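Local coordinates for periplasmic binding protein (Veillonella parvula, PDB 4LJS), which probably captures a solute such as an iron-siderophore complex or cobalamin outside the cytoplasmic membrane and delivers it to an ABC importer, at residues M50-N53 with S54-I58; Y97-L100 with E101-L104; A148-M151 with D152-Y155. All blocks are in the same frame, centred on the assembly; numbering follows the deposited sequence.

Contact 1: residues M50-N53 with S54-I58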
HETATM    1  N   MSE A  50       3.707   1.204  12.195  1.00 32.17           N
HETATM    2  CA  MSE A  50       2.341   0.688  12.194  1.00 36.11           C
HETATM    3  C   MSE A  50       1.857   0.426  10.772  1.00 35.18           C
HETATM    4  O   MSE A  50       1.964   1.291   9.906  1.00 29.83           O
HETATM    5  CB  MSE A  50       1.399   1.668  12.910  1.00 37.19           C
HETATM    6  CG  MSE A  50       0.099   1.056  13.416  1.00 55.09           C
HETATM    7 SE   MSE A  50       0.268   0.070  15.105  0.63 56.02          SE
HETATM    8  CE  MSE A  50       1.915   0.871  15.629  1.00 26.85           C
ATOM      9  N   TRP A  51       1.343  -0.784  10.555  1.00 37.74           N
ATOM     10  CA  TRP A  51       0.749  -1.224   9.288  1.00 37.25           C
ATOM     11  C   TRP A  51       1.767  -1.549   8.197  1.00 36.07           C
ATOM     12  O   TRP A  51       2.905  -1.066   8.224  1.00 32.97           O
ATOM     13  CB  TRP A  51      -0.347  -0.263   8.792  1.00 31.59           C
ATOM     14  CG  TRP A  51      -1.218   0.219   9.913  1.00 36.48           C
ATOM     15  CD1 TRP A  51      -1.440   1.521  10.283  1.00 35.38           C
ATOM     16  CD2 TRP A  51      -1.944  -0.592  10.849  1.00 33.49           C
ATOM     17  NE1 TRP A  51      -2.281   1.567  11.367  1.00 34.40           N
ATOM     18  CE2 TRP A  51      -2.604   0.286  11.737  1.00 37.93           C
ATOM     19  CE3 TRP A  51      -2.114  -1.973  11.014  1.00 33.96           C
ATOM     20  CZ2 TRP A  51      -3.408  -0.174  12.784  1.00 35.46           C
ATOM     21  CZ3 TRP A  51      -2.914  -2.425  12.050  1.00 39.32           C
ATOM     22  CH2 TRP A  51      -3.551  -1.527  12.922  1.00 37.47           C
ATOM     23  N   GLN A  52       1.324  -2.381   7.253  1.00 30.43           N
ATOM     24  CA  GLN A  52       2.172  -2.990   6.226  1.00 32.38           C
ATOM     25  C   GLN A  52       3.096  -2.036   5.462  1.00 32.69           C
ATOM     26  O   GLN A  52       4.290  -2.315   5.325  1.00 33.41           O
ATOM     27  CB  GLN A  52       1.311  -3.779   5.231  1.00 30.10           C
ATOM     28  CG  GLN A  52       2.120  -4.709   4.355  1.00 35.11           C
ATOM     29  CD  GLN A  52       1.539  -6.105   4.297  1.00 44.12           C
ATOM     30  OE1 GLN A  52       0.368  -6.318   4.615  1.00 48.95           O
ATOM     31  NE2 GLN A  52       2.360  -7.067   3.893  1.00 41.79           N
ATOM     32  N   ASN A  53       2.555  -0.931   4.954  1.00 26.46           N
ATOM     33  CA  ASN A  53       3.382   0.038   4.221  1.00 27.91           C
ATOM     34  C   ASN A  53       4.544   0.578   5.039  1.00 29.77           C
ATOM     35  O   ASN A  53       5.643   0.724   4.517  1.00 31.73           O
ATOM     36  CB  ASN A  53       2.558   1.196   3.643  1.00 33.81           C
ATOM     37  CG  ASN A  53       1.898   2.063   4.721  1.00 33.57           C
ATOM     38  OD1 ASN A  53       1.587   1.593   5.813  1.00 33.58           O
ATOM     39  ND2 ASN A  53       1.666   3.329   4.399  1.00 32.42           N
ATOM     40  N   SER A  54       4.308   0.861   6.319  1.00 26.95           N
ATOM     41  CA  SER A  54       5.373   1.354   7.190  1.00 31.14           C
ATOM     42  C   SER A  54       6.468   0.298   7.324  1.00 37.40           C
ATOM     43  O   SER A  54       7.651   0.586   7.154  1.00 36.30           O
ATOM     44  CB  SER A  54       4.828   1.704   8.578  1.00 33.33           C
ATOM     45  OG  SER A  54       3.641   2.474   8.490  1.00 34.89           O
ATOM     46  N   ILE A  55       6.049  -0.934   7.597  1.00 29.52           N
ATOM     47  CA  ILE A  55       6.973  -2.028   7.880  1.00 28.86           C
ATOM     48  C   ILE A  55       7.786  -2.441   6.667  1.00 32.87           C
ATOM     49  O   ILE A  55       9.019  -2.412   6.707  1.00 32.06           O
ATOM     50  CB  ILE A  55       6.220  -3.249   8.441  1.00 31.33           C
ATOM     51  CG1 ILE A  55       5.453  -2.844   9.711  1.00 29.05           C
ATOM     52  CG2 ILE A  55       7.195  -4.390   8.734  1.00 31.85           C
ATOM     53  CD1 ILE A  55       4.319  -3.780  10.076  1.00 28.85           C
ATOM     54  N   GLU A  56       7.100  -2.813   5.585  1.00 27.96           N
ATOM     55  CA  GLU A  56       7.778  -3.315   4.392  1.00 28.07           C
ATOM     56  C   GLU A  56       8.595  -2.268   3.635  1.00 33.86           C
ATOM     57  O   GLU A  56       9.597  -2.610   3.002  1.00 33.09           O
ATOM     58  CB  GLU A  56       6.796  -4.014   3.438  1.00 29.78           C
ATOM     59  CG  GLU A  56       6.442  -5.428   3.866  1.00 43.25           C
ATOM     60  CD  GLU A  56       5.805  -6.245   2.754  1.00 46.47           C
ATOM     61  OE1 GLU A  56       6.539  -6.993   2.063  1.00 48.72           O
ATOM     62  OE2 GLU A  56       4.571  -6.146   2.577  1.00 45.45           O
ATOM     63  N   THR A  57       8.172  -1.004   3.675  1.00 28.05           N
ATOM     64  CA  THR A  57       8.923   0.046   2.980  1.00 27.55           C
ATOM     65  C   THR A  57      10.285   0.264   3.640  1.00 32.97           C
ATOM     66  O   THR A  57      11.304   0.372   2.959  1.00 36.30           O
ATOM     67  CB  THR A  57       8.148   1.386   2.900  1.00 35.25           C
ATOM     68  OG1 THR A  57       6.881   1.177   2.252  1.00 36.26           O
ATOM     69  CG2 THR A  57       8.951   2.435   2.118  1.00 30.18           C
ATOM     70  N   ILE A  58      10.303   0.314   4.969  1.00 30.91           N
ATOM     71  CA  ILE A  58      11.553   0.480   5.683  1.00 30.14           C
ATOM     72  C   ILE A  58      12.448  -0.741   5.468  1.00 36.08           C
ATOM     73  O   ILE A  58      13.659  -0.611   5.278  1.00 37.49           O
ATOM     74  CB  ILE A  58      11.327   0.750   7.173  1.00 30.51           C
ATOM     75  CG1 ILE A  58      10.701   2.136   7.362  1.00 28.32           C
ATOM     76  CG2 ILE A  58      12.647   0.645   7.925  1.00 28.60           C
ATOM     77  CD1 ILE A  58      10.062   2.351   8.750  1.00 27.96           C
TER

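Contact 2: residues Y97-L100 with E101-L104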
ATOM      1  N   TYR A  97       0.457  -4.802  21.550  1.00 31.13           N
ATOM      2  CA  TYR A  97       1.461  -3.804  21.926  1.00 37.23           C
ATOM      3  C   TYR A  97       1.164  -2.429  21.333  1.00 35.24           C
ATOM      4  O   TYR A  97       1.861  -1.458  21.634  1.00 34.87           O
ATOM      5  CB  TYR A  97       2.875  -4.238  21.513  1.00 41.15           C
ATOM      6  CG  TYR A  97       3.387  -5.461  22.236  1.00 43.63           C
ATOM      7  CD1 TYR A  97       3.721  -5.409  23.585  1.00 44.21           C
ATOM      8  CD2 TYR A  97       3.548  -6.670  21.563  1.00 47.97           C
ATOM      9  CE1 TYR A  97       4.194  -6.535  24.254  1.00 51.41           C
ATOM     10  CE2 TYR A  97       4.023  -7.803  22.220  1.00 52.44           C
ATOM     11  CZ  TYR A  97       4.343  -7.729  23.560  1.00 56.97           C
ATOM     12  OH  TYR A  97       4.810  -8.849  24.206  1.00 67.93           O
ATOM     13  N   ALA A  98       0.131  -2.348  20.498  1.00 29.49           N
ATOM     14  CA  ALA A  98      -0.218  -1.096  19.837  1.00 33.08           C
ATOM     15  C   ALA A  98      -1.073  -0.243  20.757  1.00 28.05           C
ATOM     16  O   ALA A  98      -2.245   0.007  20.489  1.00 30.72           O
ATOM     17  CB  ALA A  98      -0.940  -1.352  18.489  1.00 30.56           C
ATOM     18  N   ASN A  99      -0.479   0.180  21.864  1.00 29.78           N
ATOM     19  CA  ASN A  99      -1.137   1.081  22.794  1.00 34.58           C
ATOM     20  C   ASN A  99      -0.068   2.003  23.341  1.00 35.11           C
ATOM     21  O   ASN A  99       1.128   1.701  23.246  1.00 31.23           O
ATOM     22  CB  ASN A  99      -1.817   0.317  23.926  1.00 30.41           C
ATOM     23  CG  ASN A  99      -0.846  -0.528  24.708  1.00 39.81           C
ATOM     24  OD1 ASN A  99      -0.096  -0.015  25.535  1.00 38.68           O
ATOM     25  ND2 ASN A  99      -0.835  -1.829  24.438  1.00 40.02           N
ATOM     26  N   LEU A 100      -0.492   3.126  23.908  1.00 31.80           N
ATOM     27  CA  LEU A 100       0.447   4.166  24.285  1.00 35.06           C
ATOM     28  C   LEU A 100       1.448   3.681  25.339  1.00 35.74           C
ATOM     29  O   LEU A 100       2.642   3.990  25.266  1.00 34.14           O
ATOM     30  CB  LEU A 100      -0.301   5.426  24.741  1.00 29.12           C
ATOM     31  CG  LEU A 100       0.553   6.606  25.227  1.00 36.21           C
ATOM     32  CD1 LEU A 100       1.510   7.116  24.139  1.00 29.02           C
ATOM     33  CD2 LEU A 100      -0.334   7.734  25.746  1.00 29.74           C
ATOM     34  N   GLU A 101       0.966   2.905  26.301  1.00 29.78           N
ATOM     35  CA  GLU A 101       1.813   2.480  27.408  1.00 35.13           C
ATOM     36  C   GLU A 101       2.962   1.577  26.933  1.00 34.02           C
ATOM     37  O   GLU A 101       4.107   1.764  27.340  1.00 38.84           O
ATOM     38  CB  GLU A 101       0.978   1.801  28.497  1.00 34.01           C
ATOM     39  CG  GLU A 101       1.341   2.247  29.883  1.00 45.09           C
ATOM     40  CD  GLU A 101       0.423   1.680  30.956  1.00 50.40           C
ATOM     41  OE1 GLU A 101      -0.617   2.318  31.251  1.00 45.95           O
ATOM     42  OE2 GLU A 101       0.753   0.608  31.510  1.00 51.27           O
ATOM     43  N   SER A 102       2.662   0.622  26.057  1.00 29.53           N
ATOM     44  CA  SER A 102       3.699  -0.261  25.497  1.00 36.03           C
ATOM     45  C   SER A 102       4.696   0.499  24.613  1.00 31.97           C
ATOM     46  O   SER A 102       5.901   0.266  24.677  1.00 33.40           O
ATOM     47  CB  SER A 102       3.077  -1.398  24.674  1.00 31.05           C
ATOM     48  OG  SER A 102       2.087  -2.089  25.413  1.00 37.23           O
ATOM     49  N   VAL A 103       4.188   1.396  23.774  1.00 32.27           N
ATOM     50  CA  VAL A 103       5.060   2.171  22.891  1.00 26.40           C
ATOM     51  C   VAL A 103       5.970   3.148  23.656  1.00 29.51           C
ATOM     52  O   VAL A 103       7.124   3.343  23.275  1.00 32.94           O
ATOM     53  CB  VAL A 103       4.265   2.870  21.786  1.00 29.46           C
ATOM     54  CG1 VAL A 103       5.165   3.792  20.971  1.00 32.37           C
ATOM     55  CG2 VAL A 103       3.632   1.823  20.872  1.00 27.53           C
ATOM     56  N   LEU A 104       5.467   3.731  24.744  1.00 28.49           N
ATOM     57  CA  LEU A 104       6.306   4.535  25.626  1.00 31.61           C
ATOM     58  C   LEU A 104       7.501   3.720  26.147  1.00 34.32           C
ATOM     59  O   LEU A 104       8.631   4.200  26.143  1.00 40.56           O
ATOM     60  CB  LEU A 104       5.489   5.109  26.795  1.00 29.88           C
ATOM     61  CG  LEU A 104       4.617   6.335  26.463  1.00 34.81           C
ATOM     62  CD1 LEU A 104       3.626   6.649  27.586  1.00 27.69           C
ATOM     63  CD2 LEU A 104       5.478   7.553  26.155  1.00 35.31           C
TER

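Contact 3: residues A148-M151 with D152-Y155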
ATOM      1  N   ALA A 148      -8.527  12.545  -3.827  1.00 51.27           N
ATOM      2  CA  ALA A 148      -8.133  11.467  -4.724  1.00 50.59           C
ATOM      3  C   ALA A 148      -6.790  10.884  -4.286  1.00 51.57           C
ATOM      4  O   ALA A 148      -5.813  11.608  -4.107  1.00 53.42           O
ATOM      5  CB  ALA A 148      -8.063  11.964  -6.155  1.00 39.34           C
ATOM      6  N   LEU A 149      -6.756   9.571  -4.092  1.00 47.49           N
ATOM      7  CA  LEU A 149      -5.532   8.884  -3.702  1.00 39.51           C
ATOM      8  C   LEU A 149      -4.760   8.475  -4.957  1.00 41.83           C
ATOM      9  O   LEU A 149      -5.340   7.953  -5.915  1.00 39.30           O
ATOM     10  CB  LEU A 149      -5.880   7.690  -2.820  1.00 39.48           C
ATOM     11  CG  LEU A 149      -6.683   8.135  -1.589  1.00 48.17           C
ATOM     12  CD1 LEU A 149      -7.143   6.956  -0.749  1.00 50.85           C
ATOM     13  CD2 LEU A 149      -5.880   9.128  -0.739  1.00 36.00           C
ATOM     14  N   THR A 150      -3.460   8.754  -4.970  1.00 39.23           N
ATOM     15  CA  THR A 150      -2.677   8.606  -6.198  1.00 40.68           C
ATOM     16  C   THR A 150      -1.400   7.786  -6.023  1.00 40.55           C
ATOM     17  O   THR A 150      -0.928   7.576  -4.897  1.00 31.91           O
ATOM     18  CB  THR A 150      -2.268   9.985  -6.773  1.00 41.96           C
ATOM     19  OG1 THR A 150      -1.407  10.651  -5.842  1.00 40.81           O
ATOM     20  CG2 THR A 150      -3.507  10.862  -7.064  1.00 37.78           C
HETATM   21  N   MSE A 151      -0.842   7.343  -7.152  1.00 32.21           N
HETATM   22  CA  MSE A 151       0.453   6.677  -7.155  1.00 35.29           C
HETATM   23  C   MSE A 151       1.537   7.635  -6.669  1.00 34.53           C
HETATM   24  O   MSE A 151       2.460   7.236  -5.957  1.00 38.20           O
HETATM   25  CB  MSE A 151       0.790   6.151  -8.556  1.00 34.69           C
HETATM   26  CG  MSE A 151      -0.179   5.096  -9.064  1.00 34.80           C
HETATM   27 SE   MSE A 151       0.367   4.292 -10.749  0.53 36.04          SE
HETATM   28  CE  MSE A 151       1.895   3.293 -10.088  1.00 49.81           C
ATOM     29  N   ASP A 152       1.412   8.899  -7.065  1.00 32.65           N
ATOM     30  CA  ASP A 152       2.329   9.953  -6.644  1.00 33.03           C
ATOM     31  C   ASP A 152       2.524  10.014  -5.129  1.00 36.33           C
ATOM     32  O   ASP A 152       3.656  10.119  -4.657  1.00 38.54           O
ATOM     33  CB  ASP A 152       1.866  11.314  -7.168  1.00 33.64           C
ATOM     34  CG  ASP A 152       2.223  11.526  -8.631  1.00 53.72           C
ATOM     35  OD1 ASP A 152       3.104  10.798  -9.141  1.00 57.69           O
ATOM     36  OD2 ASP A 152       1.625  12.421  -9.271  1.00 62.86           O
HETATM   37  N   MSE A 153       1.435   9.946  -4.369  1.00 37.53           N
HETATM   38  CA  MSE A 153       1.549   9.962  -2.909  1.00 34.95           C
HETATM   39  C   MSE A 153       2.421   8.823  -2.403  1.00 35.13           C
HETATM   40  O   MSE A 153       3.175   9.002  -1.451  1.00 33.05           O
HETATM   41  CB  MSE A 153       0.182   9.877  -2.238  1.00 30.28           C
HETATM   42  CG  MSE A 153      -0.663  11.101  -2.419  1.00 39.74           C
HETATM   43 SE   MSE A 153      -2.465  10.760  -1.786  0.69 44.95          SE
HETATM   44  CE  MSE A 153      -3.263  12.479  -2.309  1.00 29.78           C
ATOM     45  N   GLU A 154       2.311   7.653  -3.037  1.00 28.78           N
ATOM     46  CA  GLU A 154       3.127   6.503  -2.642  1.00 31.23           C
ATOM     47  C   GLU A 154       4.601   6.724  -2.974  1.00 37.10           C
ATOM     48  O   GLU A 154       5.479   6.376  -2.180  1.00 35.96           O
ATOM     49  CB  GLU A 154       2.619   5.210  -3.286  1.00 29.19           C
ATOM     50  CG  GLU A 154       1.186   4.855  -2.912  1.00 41.84           C
ATOM     51  CD  GLU A 154       0.944   4.889  -1.405  1.00 45.17           C
ATOM     52  OE1 GLU A 154       1.764   4.321  -0.645  1.00 40.92           O
ATOM     53  OE2 GLU A 154      -0.066   5.492  -0.984  1.00 39.00           O
ATOM     54  N   TYR A 155       4.870   7.306  -4.143  1.00 31.17           N
ATOM     55  CA  TYR A 155       6.244   7.631  -4.526  1.00 33.13           C
ATOM     56  C   TYR A 155       6.899   8.573  -3.513  1.00 31.26           C
ATOM     57  O   TYR A 155       8.028   8.341  -3.086  1.00 31.96           O
ATOM     58  CB  TYR A 155       6.292   8.259  -5.921  1.00 32.93           C
ATOM     59  CG  TYR A 155       5.905   7.310  -7.033  1.00 38.01           C
ATOM     60  CD1 TYR A 155       6.074   5.942  -6.887  1.00 29.69           C
ATOM     61  CD2 TYR A 155       5.375   7.782  -8.233  1.00 38.34           C
ATOM     62  CE1 TYR A 155       5.725   5.066  -7.899  1.00 36.65           C
ATOM     63  CE2 TYR A 155       5.017   6.908  -9.254  1.00 40.38           C
ATOM     64  CZ  TYR A 155       5.194   5.547  -9.076  1.00 42.07           C
ATOM     65  OH  TYR A 155       4.850   4.653 -10.070  1.00 40.96           O
TER
HETATM   66  O   HOH W   1      -2.451   6.271  -2.442  1.00 33.18           O

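Contact 1: residues M50-N53 with S54-I58
Gln-52 and Glu-56, one helical turn apart, run side by side with their ends pointing the same way, and Gln-52 NE2 donates a 2.7 Å hydrogen bond to Glu-56 OE2. Gln-52 sends CG anti to its backbone N (chi1 -166°) and then bends at chi2, which turns the amide to the glutamate; Glu-56 is extended beyond CG and meets it. The amide and carboxylate planes are 47° apart, and NE2 approaches OE2 from above the carboxylate plane. Glu-56 is buried, yet OE2 also forms a salt bridge with Arg-298 and OE1 is hydrogen-bonded to Arg-80 N, partners likely to stabilise its negative charge.

The turn from strand 47-50 into helix 52-60, the first connection of a beta-alpha-beta unit completed by strand 67-71, is marked by Trp-51 at the N-cap. Its carbonyl O receives Ile-55 N at 3.2 Å, and Ile-55 CG1 packs 3.4 Å from this same Trp-51 O. One residue earlier, Met-50 O receives Ser-54 OG in a bond of 2.5 Å, a length so short that its exact value is doubtful.

Further along, Asn-53 O is gripped twice by Thr-57: OG1 of Thr-57 lies 2.6 Å from Asn-53 O, with the donor tilted modestly from the carbonyl plane, whereas the backbone N of Thr-57 comes to it from above that plane. Thr-57 OG1 is also hydrogen-bonded to Ile-297 N. The Asn-53 carboxamide is folded back between its own N and carbonyl carbon (chi1 64°), leaving OD1 2.9 Å from Ser-54 N in a bond that is only weak; the stronger partner of OD1 is Trp-114 NE1, on a tryptophan whose ring also meets that of Trp-51.

Contact 2: residues Y97-L100 with E101-L104
Asn-99 carries CG between its backbone N and carbonyl carbon (chi1 59°), and Ser-102 sets OG beside its own N, anti to the carbonyl carbon (chi1 -52°); together these torsions bring the amide oxygen of one and the hydroxyl of the other into contact. Asn-99 OD1 accepts twice from the same residue. The backbone N of Ser-102 reaches Asn-99 OD1 at 2.9 Å, with an N-H...O angle of 167°, and Ser-102 OG gives a second bond to Asn-99 OD1 at 3.0 Å. Both donors are tilted out of the amide plane and arrive from the same face of it.

This is an N-cap: Asn-99 immediately precedes helix 100-106, and its side chain takes up an N-H of the first turn that has no earlier helical carbonyl to bond. An alanine at Asn-99 removes OD1, which would probably leave Ser-102 N without its capping acceptor and Ser-102 OG free to turn. The regular helical pattern begins at the same residue, with Val-103 N bonded to Asn-99 O at 3.1 Å.

Just ahead of the cap, Ala-98 is the centre of an inverse gamma turn, which brings Tyr-97 back against the helix. Tyr-97 O lies 3.3 Å from Ser-102 CB, and the tyrosine ring meets Ser-102 OG at its edge, near the ring plane, with CD1 4.1 Å from that hydroxyl; Tyr-92 packs edge-to-face with the same ring. On another side of the turn, Leu-100 and Leu-104 cross obliquely, Leu-100 CG approaching Leu-104 CD1 at 3.9 Å. Trp-129 of helix 126-130 touches both leucines as well as Val-103.

Contact 3: residues A148-M151 with D152-Y155
The Tyr-155 ring has the carbonyl O of Met-151 over one face, 3.6 Å above the ring plane and displaced toward the rim. At the hydroxyl end of the ring, the methyl CE of Met-151 lies 3.3 Å from Tyr-155 OH. The two side chains run alongside each other, and the bend of Met-151, a selenomethionine, at chi3 (70°) swings its methyl to the phenol. Residues of helices 168-188 and 299-310 also touch the tyrosine, among them Met-178, Gln-179 and Leu-299. The oxygen above the ring is itself engaged, accepting Tyr-155 N at 3.0 Å within the carbonyl plane.

Thr-150 is the N-cap of helix 151-164. With OG1 between its backbone N and carbonyl carbon (chi1 64°), it accepts Met-153 N, at a rather long 3.3 Å from Thr-150 OG1. Met-153, also a selenomethionine, is extended beyond CG and reaches back along the incoming loop: its SE packs 3.9 Å from Leu-149 CD2, and its CE lies 3.2 Å from Ala-148 O.

A water donates to both Thr-150 O and Glu-154 OE2, the latter at 2.9 Å. Glu-154 OE2 is also hydrogen-bonded to Ser-141 OG, and OE1 to Gly-296 N, so the buried carboxylate has partners on both oxygens. Hydrogen bonds to both oxygens, including one from a backbone N-H, close to the N-terminal end of the helix, would probably favour the ionised form.

Overall arrangement
From the N terminus, contact 1 joins the end of strand 47-50, in the four-stranded parallel sheet, to helix 52-60. Contact 2 comes next, turning the loop after helix 84-89 into helix 100-106. Contact 3 follows where the loop after strand 135-138 enters helix 151-164. The three are strictly in series, none nested or crossing, and each closes only a short turn at a helix start. Contacts 1 and 2 touch where Met-50 SE packs on Ala-98 CB. Contacts 1 and 3 come no nearer than about 5 Å between nearest atoms, but helix 151-164 bridges them, its Tyr-157 lying against Asn-53, Ser-54 and Thr-57.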